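Local atomic coordinates of zinc chaperone AztD (Citrobacter koseri, PDB entry 6CMK), a protein that acts as a periplasmic zinc chaperone, binding three zinc ions and handing one directly to the solute-binding protein AztC of the AztABCD transport system. Residues A97-G102 with D106-A111; L248-T253 with G273-D278; G125-R130 with I134-D139; F312-T317 with T378-T383. One frame throughout, in Å; residues are numbered along the deposited sequence.

Contact 1. Residues A97-G102 with D106-A111. With ZN (zinc ion), chain I.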
# COMPACT_ATOMS: atom_id res chain seq x y z
N ALA B 97 -1.95 -3.11 -13.17
CA ALA B 97 -1.20 -3.60 -12.03
C ALA B 97 -0.12 -2.58 -11.68
O ALA B 97 0.30 -1.78 -12.52
CB ALA B 97 -0.58 -4.98 -12.32
N PHE B 98 0.31 -2.62 -10.43
CA PHE B 98 1.26 -1.65 -9.91
C PHE B 98 2.49 -2.31 -9.30
O PHE B 98 2.47 -3.48 -8.91
CB PHE B 98 0.61 -0.75 -8.87
CG PHE B 98 -0.51 0.08 -9.41
CD1 PHE B 98 -0.26 1.26 -10.09
CD2 PHE B 98 -1.83 -0.35 -9.25
CE1 PHE B 98 -1.31 2.04 -10.59
CE2 PHE B 98 -2.87 0.42 -9.75
CZ PHE B 98 -2.61 1.60 -10.42
N HIS B 99 3.56 -1.53 -9.26
CA HIS B 99 4.77 -1.87 -8.51
C HIS B 99 5.04 -0.77 -7.50
O HIS B 99 5.07 0.42 -7.86
CB HIS B 99 5.97 -2.03 -9.44
CG HIS B 99 5.79 -3.10 -10.47
ND1 HIS B 99 5.88 -4.44 -10.18
CD2 HIS B 99 5.53 -3.02 -11.80
CE1 HIS B 99 5.68 -5.14 -11.28
NE2 HIS B 99 5.46 -4.30 -12.28
N ASP B 100 5.25 -1.16 -6.25
CA ASP B 100 5.46 -0.25 -5.12
C ASP B 100 6.95 0.05 -5.01
O ASP B 100 7.72 -0.76 -4.51
CB ASP B 100 4.93 -0.89 -3.84
CG ASP B 100 5.05 0.01 -2.62
OD1 ASP B 100 5.67 1.08 -2.71
OD2 ASP B 100 4.51 -0.38 -1.55
N HIS B 101 7.35 1.25 -5.44
CA HIS B 101 8.76 1.62 -5.49
C HIS B 101 9.11 2.72 -4.49
O HIS B 101 10.02 3.52 -4.73
CB HIS B 101 9.14 2.00 -6.92
CG HIS B 101 9.29 0.80 -7.81
ND1 HIS B 101 9.59 0.90 -9.15
CD2 HIS B 101 9.20 -0.52 -7.54
CE1 HIS B 101 9.67 -0.32 -9.67
NE2 HIS B 101 9.44 -1.20 -8.71
N GLY B 102 8.42 2.75 -3.36
CA GLY B 102 8.76 3.64 -2.27
C GLY B 102 8.29 5.06 -2.50
O GLY B 102 7.16 5.41 -2.15
N ASP B 106 5.03 2.37 -10.22
CA ASP B 106 4.94 2.09 -11.64
C ASP B 106 3.57 1.49 -11.92
O ASP B 106 3.03 0.74 -11.11
CB ASP B 106 6.01 1.10 -12.08
CG ASP B 106 7.40 1.68 -12.03
OD1 ASP B 106 7.55 2.85 -11.60
OD2 ASP B 106 8.35 0.96 -12.43
N ILE B 107 3.02 1.81 -13.09
CA ILE B 107 1.74 1.24 -13.52
C ILE B 107 1.96 0.45 -14.81
O ILE B 107 2.56 0.96 -15.77
CB ILE B 107 0.66 2.33 -13.70
CG1 ILE B 107 -0.70 1.68 -13.99
CG2 ILE B 107 1.03 3.33 -14.80
CD1 ILE B 107 -1.87 2.68 -14.08
N ASP B 108 1.50 -0.80 -14.81
CA ASP B 108 1.54 -1.69 -15.96
C ASP B 108 0.13 -1.82 -16.51
O ASP B 108 -0.77 -2.29 -15.80
CB ASP B 108 2.07 -3.07 -15.58
CG ASP B 108 3.53 -3.05 -15.15
OD1 ASP B 108 4.25 -2.10 -15.50
OD2 ASP B 108 3.95 -4.02 -14.48
N ILE B 109 -0.06 -1.45 -17.78
CA ILE B 109 -1.38 -1.42 -18.40
C ILE B 109 -1.38 -2.38 -19.59
O ILE B 109 -0.54 -2.27 -20.49
CB ILE B 109 -1.77 -0.00 -18.85
CG1 ILE B 109 -1.88 0.92 -17.64
CG2 ILE B 109 -3.09 -0.02 -19.60
CD1 ILE B 109 -1.93 2.38 -18.00
N ASP B 110 -2.34 -3.30 -19.59
CA ASP B 110 -2.56 -4.19 -20.71
C ASP B 110 -4.06 -4.29 -20.95
O ASP B 110 -4.87 -3.83 -20.13
CB ASP B 110 -1.97 -5.58 -20.46
CG ASP B 110 -0.51 -5.53 -20.09
OD1 ASP B 110 0.28 -4.95 -20.87
OD2 ASP B 110 -0.14 -6.06 -19.01
N ALA B 111 -4.44 -4.89 -22.07
CA ALA B 111 -5.85 -5.13 -22.33
C ALA B 111 -6.41 -6.07 -21.27
O ALA B 111 -5.71 -6.99 -20.82
CB ALA B 111 -6.08 -5.73 -23.71
ZN ZN I . 9.60 2.90 -10.80

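Contact 2. Residues L248-T253 with G273-D278. With EDO (1,2-ethanediol), chain K.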
# COMPACT_ATOMS: atom_id res chain seq x y z
N LEU B 248 -16.82 -9.10 19.43
CA LEU B 248 -17.22 -7.77 19.83
C LEU B 248 -18.74 -7.70 19.85
O LEU B 248 -19.37 -7.65 18.78
CB LEU B 248 -16.64 -6.72 18.87
CG LEU B 248 -17.08 -5.27 19.11
CD1 LEU B 248 -16.65 -4.80 20.48
CD2 LEU B 248 -16.51 -4.38 18.01
N PRO B 249 -19.39 -7.73 21.01
CA PRO B 249 -20.85 -7.69 21.02
C PRO B 249 -21.37 -6.32 20.61
O PRO B 249 -20.71 -5.30 20.82
CB PRO B 249 -21.22 -8.01 22.48
CG PRO B 249 -20.00 -7.69 23.27
CD PRO B 249 -18.82 -7.86 22.36
N TYR B 250 -22.56 -6.32 20.01
CA TYR B 250 -23.21 -5.06 19.70
C TYR B 250 -23.32 -4.21 20.95
O TYR B 250 -23.71 -4.70 22.02
CB TYR B 250 -24.61 -5.29 19.11
CG TYR B 250 -24.59 -6.03 17.80
CD1 TYR B 250 -23.99 -5.48 16.68
CD2 TYR B 250 -25.15 -7.29 17.68
CE1 TYR B 250 -23.95 -6.15 15.47
CE2 TYR B 250 -25.12 -7.97 16.48
CZ TYR B 250 -24.52 -7.40 15.38
OH TYR B 250 -24.48 -8.08 14.17
N ALA B 251 -22.99 -2.93 20.82
CA ALA B 251 -23.11 -1.99 21.92
C ALA B 251 -24.50 -2.03 22.52
O ALA B 251 -25.50 -2.17 21.81
CB ALA B 251 -22.79 -0.57 21.44
N LYS B 252 -24.56 -1.90 23.85
CA LYS B 252 -25.83 -1.91 24.57
C LYS B 252 -26.63 -0.65 24.33
O LYS B 252 -27.83 -0.61 24.64
CB LYS B 252 -25.55 -2.10 26.06
CG LYS B 252 -24.80 -3.38 26.38
CD LYS B 252 -25.65 -4.61 26.14
CE LYS B 252 -26.59 -4.82 27.30
NZ LYS B 252 -27.75 -5.67 26.93
N THR B 253 -25.99 0.39 23.80
CA THR B 253 -26.65 1.63 23.41
C THR B 253 -27.39 1.51 22.08
O THR B 253 -28.10 2.45 21.71
CB THR B 253 -25.63 2.75 23.32
OG1 THR B 253 -24.57 2.35 22.43
CG2 THR B 253 -25.06 3.06 24.69
N GLY B 273 -22.14 -1.92 8.76
CA GLY B 273 -23.08 -3.00 8.59
C GLY B 273 -24.48 -2.49 8.42
O GLY B 273 -24.80 -1.37 8.83
N ASN B 274 -25.34 -3.29 7.80
CA ASN B 274 -26.76 -3.01 7.96
C ASN B 274 -27.17 -3.32 9.40
O ASN B 274 -26.40 -3.89 10.19
CB ASN B 274 -27.58 -3.80 6.93
CG ASN B 274 -27.56 -5.31 7.16
OD1 ASN B 274 -26.61 -5.87 7.69
ND2 ASN B 274 -28.63 -5.97 6.74
N TYR B 275 -28.37 -2.90 9.76
CA TYR B 275 -28.84 -3.08 11.13
C TYR B 275 -30.35 -2.98 11.09
O TYR B 275 -30.95 -2.10 11.72
CB TYR B 275 -28.23 -2.03 12.07
CG TYR B 275 -28.23 -2.46 13.52
CD1 TYR B 275 -27.39 -3.47 13.97
CD2 TYR B 275 -29.07 -1.85 14.45
CE1 TYR B 275 -27.39 -3.87 15.29
CE2 TYR B 275 -29.07 -2.24 15.77
CZ TYR B 275 -28.23 -3.26 16.19
OH TYR B 275 -28.22 -3.66 17.51
N GLY B 276 -30.96 -3.89 10.36
CA GLY B 276 -32.32 -3.73 9.92
C GLY B 276 -32.33 -3.07 8.56
O GLY B 276 -31.30 -2.60 8.06
N PRO B 277 -33.50 -3.02 7.93
CA PRO B 277 -33.55 -2.62 6.52
C PRO B 277 -33.32 -1.14 6.26
O PRO B 277 -32.97 -0.78 5.13
CB PRO B 277 -34.95 -3.07 6.08
CG PRO B 277 -35.74 -3.22 7.34
CD PRO B 277 -34.77 -3.57 8.42
N ASP B 278 -33.48 -0.26 7.26
CA ASP B 278 -33.30 1.18 7.04
C ASP B 278 -32.31 1.79 8.02
O ASP B 278 -32.32 3.01 8.23
CB ASP B 278 -34.65 1.91 7.11
CG ASP B 278 -35.30 1.82 8.48
OD1 ASP B 278 -34.77 1.15 9.38
OD2 ASP B 278 -36.37 2.44 8.66
C1 EDO K . -28.10 -5.08 22.37
O1 EDO K . -27.13 -4.24 21.73
C2 EDO K . -27.92 -6.52 21.90
O2 EDO K . -29.17 -7.02 21.43

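Contact 3. Residues G125-R130 with I134-D139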
# COMPACT_ATOMS: atom_id res chain seq x y z
N GLY B 125 -20.56 -19.26 -3.68
CA GLY B 125 -21.10 -18.18 -2.88
C GLY B 125 -20.04 -17.15 -2.55
O GLY B 125 -19.46 -16.56 -3.45
N HIS B 126 -19.76 -16.97 -1.26
CA HIS B 126 -18.92 -15.86 -0.82
C HIS B 126 -17.47 -16.02 -1.26
O HIS B 126 -16.88 -17.10 -1.15
CB HIS B 126 -19.00 -15.68 0.69
CG HIS B 126 -20.27 -15.03 1.14
ND1 HIS B 126 -20.30 -13.75 1.66
CD2 HIS B 126 -21.56 -15.45 1.11
CE1 HIS B 126 -21.55 -13.43 1.95
NE2 HIS B 126 -22.33 -14.44 1.62
N PHE B 127 -16.92 -14.93 -1.75
CA PHE B 127 -15.53 -14.84 -2.19
C PHE B 127 -14.81 -13.90 -1.23
O PHE B 127 -15.32 -12.82 -0.92
CB PHE B 127 -15.47 -14.31 -3.62
CG PHE B 127 -14.10 -13.95 -4.09
CD1 PHE B 127 -13.55 -12.70 -3.81
CD2 PHE B 127 -13.36 -14.83 -4.87
CE1 PHE B 127 -12.29 -12.37 -4.26
CE2 PHE B 127 -12.10 -14.49 -5.32
CZ PHE B 127 -11.57 -13.26 -5.02
N VAL B 128 -13.64 -14.32 -0.75
CA VAL B 128 -12.79 -13.46 0.08
C VAL B 128 -11.37 -13.55 -0.44
O VAL B 128 -10.82 -14.65 -0.58
CB VAL B 128 -12.83 -13.86 1.57
CG1 VAL B 128 -11.90 -12.93 2.36
CG2 VAL B 128 -14.23 -13.80 2.13
N GLU B 129 -10.77 -12.40 -0.71
CA GLU B 129 -9.36 -12.33 -1.06
C GLU B 129 -8.67 -11.32 -0.16
O GLU B 129 -9.25 -10.28 0.18
CB GLU B 129 -9.17 -11.95 -2.53
CG GLU B 129 -7.73 -11.90 -3.00
CD GLU B 129 -7.06 -10.56 -2.73
OE1 GLU B 129 -7.79 -9.55 -2.56
OE2 GLU B 129 -5.81 -10.51 -2.73
N ARG B 130 -7.46 -11.65 0.27
CA ARG B 130 -6.65 -10.68 1.01
C ARG B 130 -5.18 -11.03 0.83
O ARG B 130 -4.80 -12.20 0.94
CB ARG B 130 -7.03 -10.63 2.50
CG ARG B 130 -7.17 -11.99 3.18
CD ARG B 130 -7.67 -11.84 4.62
NE ARG B 130 -6.77 -11.01 5.42
CZ ARG B 130 -5.61 -11.42 5.94
NH1 ARG B 130 -5.21 -12.66 5.76
NH2 ARG B 130 -4.86 -10.59 6.63
N ILE B 134 -6.76 -16.30 -1.67
CA ILE B 134 -8.14 -16.34 -2.15
C ILE B 134 -8.86 -17.51 -1.49
O ILE B 134 -8.32 -18.62 -1.45
CB ILE B 134 -8.21 -16.49 -3.69
CG1 ILE B 134 -7.62 -15.28 -4.41
CG2 ILE B 134 -9.64 -16.76 -4.17
CD1 ILE B 134 -7.10 -15.61 -5.79
N ALA B 135 -10.08 -17.28 -1.01
CA ALA B 135 -10.94 -18.36 -0.55
C ALA B 135 -12.28 -18.21 -1.23
O ALA B 135 -12.95 -17.20 -1.05
CB ALA B 135 -11.11 -18.33 0.98
N GLN B 136 -12.68 -19.23 -2.00
CA GLN B 136 -13.97 -19.25 -2.67
C GLN B 136 -14.85 -20.30 -1.98
O GLN B 136 -14.47 -21.47 -1.89
CB GLN B 136 -13.81 -19.56 -4.16
CG GLN B 136 -15.13 -19.71 -4.91
CD GLN B 136 -15.89 -18.41 -4.95
OE1 GLN B 136 -15.38 -17.40 -5.44
NE2 GLN B 136 -17.11 -18.41 -4.43
N TRP B 137 -16.00 -19.86 -1.49
CA TRP B 137 -16.99 -20.75 -0.88
C TRP B 137 -17.92 -21.33 -1.93
O TRP B 137 -18.26 -20.68 -2.92
CB TRP B 137 -17.81 -19.99 0.16
CG TRP B 137 -18.59 -20.88 1.07
CD1 TRP B 137 -19.86 -21.35 0.88
CD2 TRP B 137 -18.15 -21.41 2.32
NE1 TRP B 137 -20.23 -22.15 1.94
CE2 TRP B 137 -19.19 -22.20 2.84
CE3 TRP B 137 -16.96 -21.29 3.05
CZ2 TRP B 137 -19.09 -22.86 4.05
CZ3 TRP B 137 -16.86 -21.96 4.26
CH2 TRP B 137 -17.92 -22.73 4.75
N PHE B 138 -18.33 -22.58 -1.70
CA PHE B 138 -19.33 -23.24 -2.53
C PHE B 138 -20.44 -23.76 -1.62
O PHE B 138 -20.20 -24.67 -0.82
CB PHE B 138 -18.73 -24.38 -3.36
CG PHE B 138 -17.83 -23.90 -4.46
CD1 PHE B 138 -16.50 -23.63 -4.21
CD2 PHE B 138 -18.31 -23.72 -5.75
CE1 PHE B 138 -15.66 -23.18 -5.21
CE2 PHE B 138 -17.49 -23.28 -6.76
CZ PHE B 138 -16.15 -23.00 -6.49
N ASP B 139 -21.63 -23.17 -1.74
CA ASP B 139 -22.75 -23.50 -0.87
C ASP B 139 -23.18 -24.96 -0.99
O ASP B 139 -23.79 -25.49 -0.05
CB ASP B 139 -23.94 -22.60 -1.18
CG ASP B 139 -23.73 -21.16 -0.75
OD1 ASP B 139 -22.71 -20.85 -0.09
OD2 ASP B 139 -24.60 -20.33 -1.07
O HOH W 1 -21.51 -18.45 0.59

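Contact 4. Residues F312-T317 with T378-T383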
# COMPACT_ATOMS: atom_id res chain seq x y z
N PHE B 312 -15.10 8.92 3.96
CA PHE B 312 -16.44 8.84 3.40
C PHE B 312 -16.80 7.42 2.98
O PHE B 312 -15.94 6.62 2.58
CB PHE B 312 -16.58 9.77 2.19
CG PHE B 312 -16.57 11.22 2.56
CD1 PHE B 312 -17.56 11.74 3.37
CD2 PHE B 312 -15.57 12.07 2.11
CE1 PHE B 312 -17.56 13.08 3.73
CE2 PHE B 312 -15.57 13.41 2.46
CZ PHE B 312 -16.56 13.91 3.27
N ALA B 313 -18.10 7.12 3.07
CA ALA B 313 -18.70 5.95 2.44
C ALA B 313 -20.01 6.41 1.80
O ALA B 313 -20.45 7.54 2.01
CB ALA B 313 -18.97 4.82 3.43
N TYR B 314 -20.62 5.54 1.01
CA TYR B 314 -21.85 5.90 0.31
C TYR B 314 -22.90 4.81 0.50
O TYR B 314 -22.60 3.63 0.46
CB TYR B 314 -21.61 6.11 -1.19
CG TYR B 314 -20.48 7.07 -1.40
CD1 TYR B 314 -20.62 8.41 -1.06
CD2 TYR B 314 -19.26 6.63 -1.86
CE1 TYR B 314 -19.56 9.27 -1.20
CE2 TYR B 314 -18.20 7.48 -2.00
CZ TYR B 314 -18.36 8.80 -1.68
OH TYR B 314 -17.29 9.66 -1.82
N VAL B 315 -24.14 5.24 0.71
CA VAL B 315 -25.29 4.34 0.79
C VAL B 315 -26.30 4.79 -0.25
O VAL B 315 -26.61 5.98 -0.36
CB VAL B 315 -25.94 4.33 2.18
CG1 VAL B 315 -26.93 3.17 2.29
CG2 VAL B 315 -24.91 4.28 3.28
N PHE B 316 -26.82 3.83 -1.02
CA PHE B 316 -27.91 4.10 -1.94
C PHE B 316 -29.20 3.57 -1.32
O PHE B 316 -29.23 2.46 -0.79
CB PHE B 316 -27.67 3.43 -3.30
CG PHE B 316 -28.57 3.95 -4.39
CD1 PHE B 316 -29.78 3.35 -4.65
CD2 PHE B 316 -28.19 5.04 -5.14
CE1 PHE B 316 -30.61 3.84 -5.65
CE2 PHE B 316 -29.01 5.53 -6.14
CZ PHE B 316 -30.22 4.93 -6.39
N THR B 317 -30.26 4.38 -1.38
CA THR B 317 -31.52 4.03 -0.75
C THR B 317 -32.62 3.89 -1.80
O THR B 317 -32.48 4.35 -2.94
CB THR B 317 -31.92 5.09 0.32
OG1 THR B 317 -31.69 6.41 -0.19
CG2 THR B 317 -31.11 4.89 1.60
N THR B 378 -16.51 14.90 -4.87
CA THR B 378 -16.43 15.96 -3.87
C THR B 378 -17.61 16.92 -3.96
O THR B 378 -18.16 17.31 -2.93
CB THR B 378 -15.10 16.71 -4.01
OG1 THR B 378 -14.98 17.25 -5.33
CG2 THR B 378 -13.93 15.77 -3.73
N SER B 379 -18.03 17.28 -5.18
CA SER B 379 -19.23 18.10 -5.35
C SER B 379 -20.50 17.29 -5.18
O SER B 379 -21.56 17.86 -4.88
CB SER B 379 -19.22 18.78 -6.72
OG SER B 379 -19.62 17.88 -7.74
N PHE B 380 -20.43 15.98 -5.40
CA PHE B 380 -21.58 15.11 -5.20
C PHE B 380 -22.70 15.47 -6.16
O PHE B 380 -23.88 15.46 -5.80
CB PHE B 380 -22.05 15.14 -3.75
CG PHE B 380 -22.53 13.81 -3.24
CD1 PHE B 380 -21.66 12.74 -3.15
CD2 PHE B 380 -23.84 13.64 -2.83
CE1 PHE B 380 -22.09 11.52 -2.67
CE2 PHE B 380 -24.27 12.42 -2.34
CZ PHE B 380 -23.40 11.36 -2.26
N LYS B 381 -22.33 15.79 -7.40
CA LYS B 381 -23.27 16.12 -8.46
C LYS B 381 -22.94 15.32 -9.71
O LYS B 381 -21.78 15.02 -10.00
CB LYS B 381 -23.24 17.61 -8.77
CG LYS B 381 -23.36 18.47 -7.54
CD LYS B 381 -23.61 19.92 -7.85
CE LYS B 381 -23.66 20.76 -6.58
NZ LYS B 381 -24.33 20.03 -5.46
N LYS B 382 -23.99 14.98 -10.46
CA LYS B 382 -23.81 14.24 -11.70
C LYS B 382 -22.96 15.04 -12.68
O LYS B 382 -23.18 16.24 -12.87
CB LYS B 382 -25.18 13.94 -12.32
CG LYS B 382 -25.09 13.36 -13.73
CD LYS B 382 -26.46 13.10 -14.31
CE LYS B 382 -26.36 12.44 -15.67
NZ LYS B 382 -27.71 12.33 -16.30
N THR B 383 -21.99 14.37 -13.31
CA THR B 383 -21.18 14.98 -14.34
C THR B 383 -21.30 14.31 -15.70
O THR B 383 -21.00 14.96 -16.71
CB THR B 383 -19.71 15.03 -13.92
OG1 THR B 383 -19.29 13.74 -13.45
CG2 THR B 383 -19.51 16.05 -12.82

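Contact 1. Residues A97-G102 with D106-A111
His101 and Asp106 flank the turn at the closed end of a beta hairpin and supply two of the four ligands of the high-affinity zinc site whose ion is passed to AztC, an example of a metal site built at the end of a hairpin. ND1 of His101 reaches the zinc in its ring plane at 2.6 Å, while OD1 of Asp106 binds it at 2.2 Å. Ring and carboxylate are steeply turned against each other, with planes 71° apart. His104, in the turn, and His405, whose NE2 is hydrogen-bonded to Asp106 OD1, complete the shell.

Behind the metal the strands run antiparallel. Asp106 N gives its hydrogen bond to His99 O at 3.1 Å, and His99 N returns one to Asp106 O; Ala97 and Asp108 form the next hydrogen-bonded pair.

On the Asp106 face, His99 NE2 donates to Asp108 OD2 at 2.7 Å. Both side chains place CG anti to the carbonyl carbon (chi1 -59° in His99), which lets the ring reach diagonally to the carboxylate two residues beyond its own partner. The bond is bent, and it meets the syn side of OD2 from out of the carboxylate plane. On the other face Phe98 and Ile107 lie side by side, CE1 touching CG1 at 3.5 Å. In the crystal, the His101 ring stacks on His216 of the second copy, although the protein is a monomer.

The Asp108 carboxylate would tend to stabilise a protonated His99, while Asp106 OD1 serves both the zinc and His405.

Contact 2. Residues L248-T253 with G273-D278
On its way to Tyr275, the residue that touches Tyr250, the chain of 273-278 runs through Gly273 and Asn274, the last residues of its strand. Asn274 is held by its side chain, whose OD1 accepts from the backbone N of both Ser260 and Thr261. Tyr275 follows as the chain turns off the strand, with CG anti to the backbone N (chi1 -158°), and its ring is carried across to the 248-253 loop.

There it forms a T-shaped (edge-to-face) pair: the edge of Tyr275 points at the face of Tyr250, with ring centroids 5.6 Å apart and planes at 67°. A single corner does the touching. CE1 of Tyr275 stands over the rim of the Tyr250 ring, 4.0 Å from CD1 and 4.1 Å from CE1 of that residue, and the two side chains run past each other in opposite directions.

In propeller terms, Tyr250 follows the outermost strand of one blade, 244-249, and Tyr275 follows the second strand, 271-274, of the next, so the pair works at a seam between blades. Ile281 touches both rings from strand 279-283. The hydroxyls are spoken for elsewhere: Tyr275 OH bonds to Pro255 O, and Tyr250 OH to Cys229 O and Thr259 N, which fixes both ring ends. Beyond Tyr275, Gly276 continues with positive phi and leads the chain away toward Pro277. Beside Tyr250, a 1,2-ethanediol, probably from the crystallisation liquor, donates from O1 to Ala251 O at 2.6 Å.

Contact 3. Residues G125-R130 with I134-D139
Phe127 and Gln136 meet edge on: OE1 of the amide lies in the plane of the phenyl ring, 3.3 Å from CD2, with ring and amide planes 37° apart. Next to it, CG2 of Ile134 comes in obliquely on CE2 of Phe127 at 3.5 Å. Phe80 meets the same ring from a neighbouring blade. The Trp137 indole meets the His168 ring edge-to-face, with NE1 hydrogen-bonded to His168 O. At the edge of the His126 ring, in its plane, sits a water.

The Gln136 amide, bent at chi2 (66°), turns its NE2 end to one carbonyl of the facing strand and one of its own. NE2 donates to Gly125 O at 3.1 Å from above the carbonyl plane, and to Trp137 O at 3.0 Å along a much straighter line. Trp137 O thus accepts twice, also from Gly125 N. OE1 is buried with no hydrogen-bonding partner in the model.

These contacts dress a beta hairpin of the propeller, whose strand 124-130 is an outermost member of its four-stranded sheet. Val128 and Ala135 make a regular hydrogen-bonded pair, but Gly125 and His126 together stand opposite Trp137, whose N donates to His126 O at 2.9 Å: a beta bulge. His126 NE2 binds the other high-affinity zinc, with His169 and His216. The water accepts from His126 N and donates to Asp139 OD1, while Asp139 OD2 is hydrogen-bonded to ND1 of His169, a second-shell carboxylate steadying a zinc ligand.

Contact 4. Residues F312-T317 with T378-T383
One corner of Phe380, CE1, meets the CD1–CE1 side of the Tyr314 ring, nearest at Tyr314 CE1 (3.7 Å), in a buried seam between two neighbouring blades of the beta-propeller. Tyr314 belongs to strand 312-317, the second strand of its blade, and Phe380 to the turn just before strand 381-387, at the outer side of the next. The backbones stand well apart, CA of Tyr314 lying 10.7 Å from CA of Phe380, so the side chains alone bridge the gap.

The rings are near parallel, with planes at 28°, yet so far slid that they barely overlap; their centroids are 6.0 Å apart. From the phenyl side the approach is at the edge, near the ring plane. CE1 of Phe380 also reaches CD1 of Tyr314 at 3.8 Å, and the two side chains pass in opposite directions. The same shell is completed by Ile362, from the Phe380 blade, which packs against both rings, and by Leu322 and Gln324, from the Tyr314 blade, which touch Phe380.

Further out, a hydrogen bond between Tyr314 OH and Asp306 OD2 holds the far end of the tyrosine ring. Its strand is hydrogen-bonded to Val304 on one flank and, through Val315, to Asn323 on the other.

Phe380 is presented by a tight turn in which its own backbone is left-handed. Asp376 OD2 grips the turn through Ser379 N and Thr378 OG1, and Lys381 N makes a weak, bent bond of 3.4 Å to Ser379 OG.

In the fold
Read from the N terminus, the four contacts come in series, and none encloses or crosses another. Contacts 1 and 3 close short hairpins of separate blades, one at each of two high-affinity zinc sites, with centres 26 Å apart. Contact 2 then closes a loop of about twenty residues and joins one blade to the next. Contact 4 does so over some sixty residues, tying the blade of 300-337 to that of 355-387. The two interblade contacts approach to about 7 Å between nearest atoms. Contact 1 lies across the chain's centre from contact 2, and contact 3 from contact 4. Strand 392-403 finally pairs with strand 32-42, closing the propeller ring.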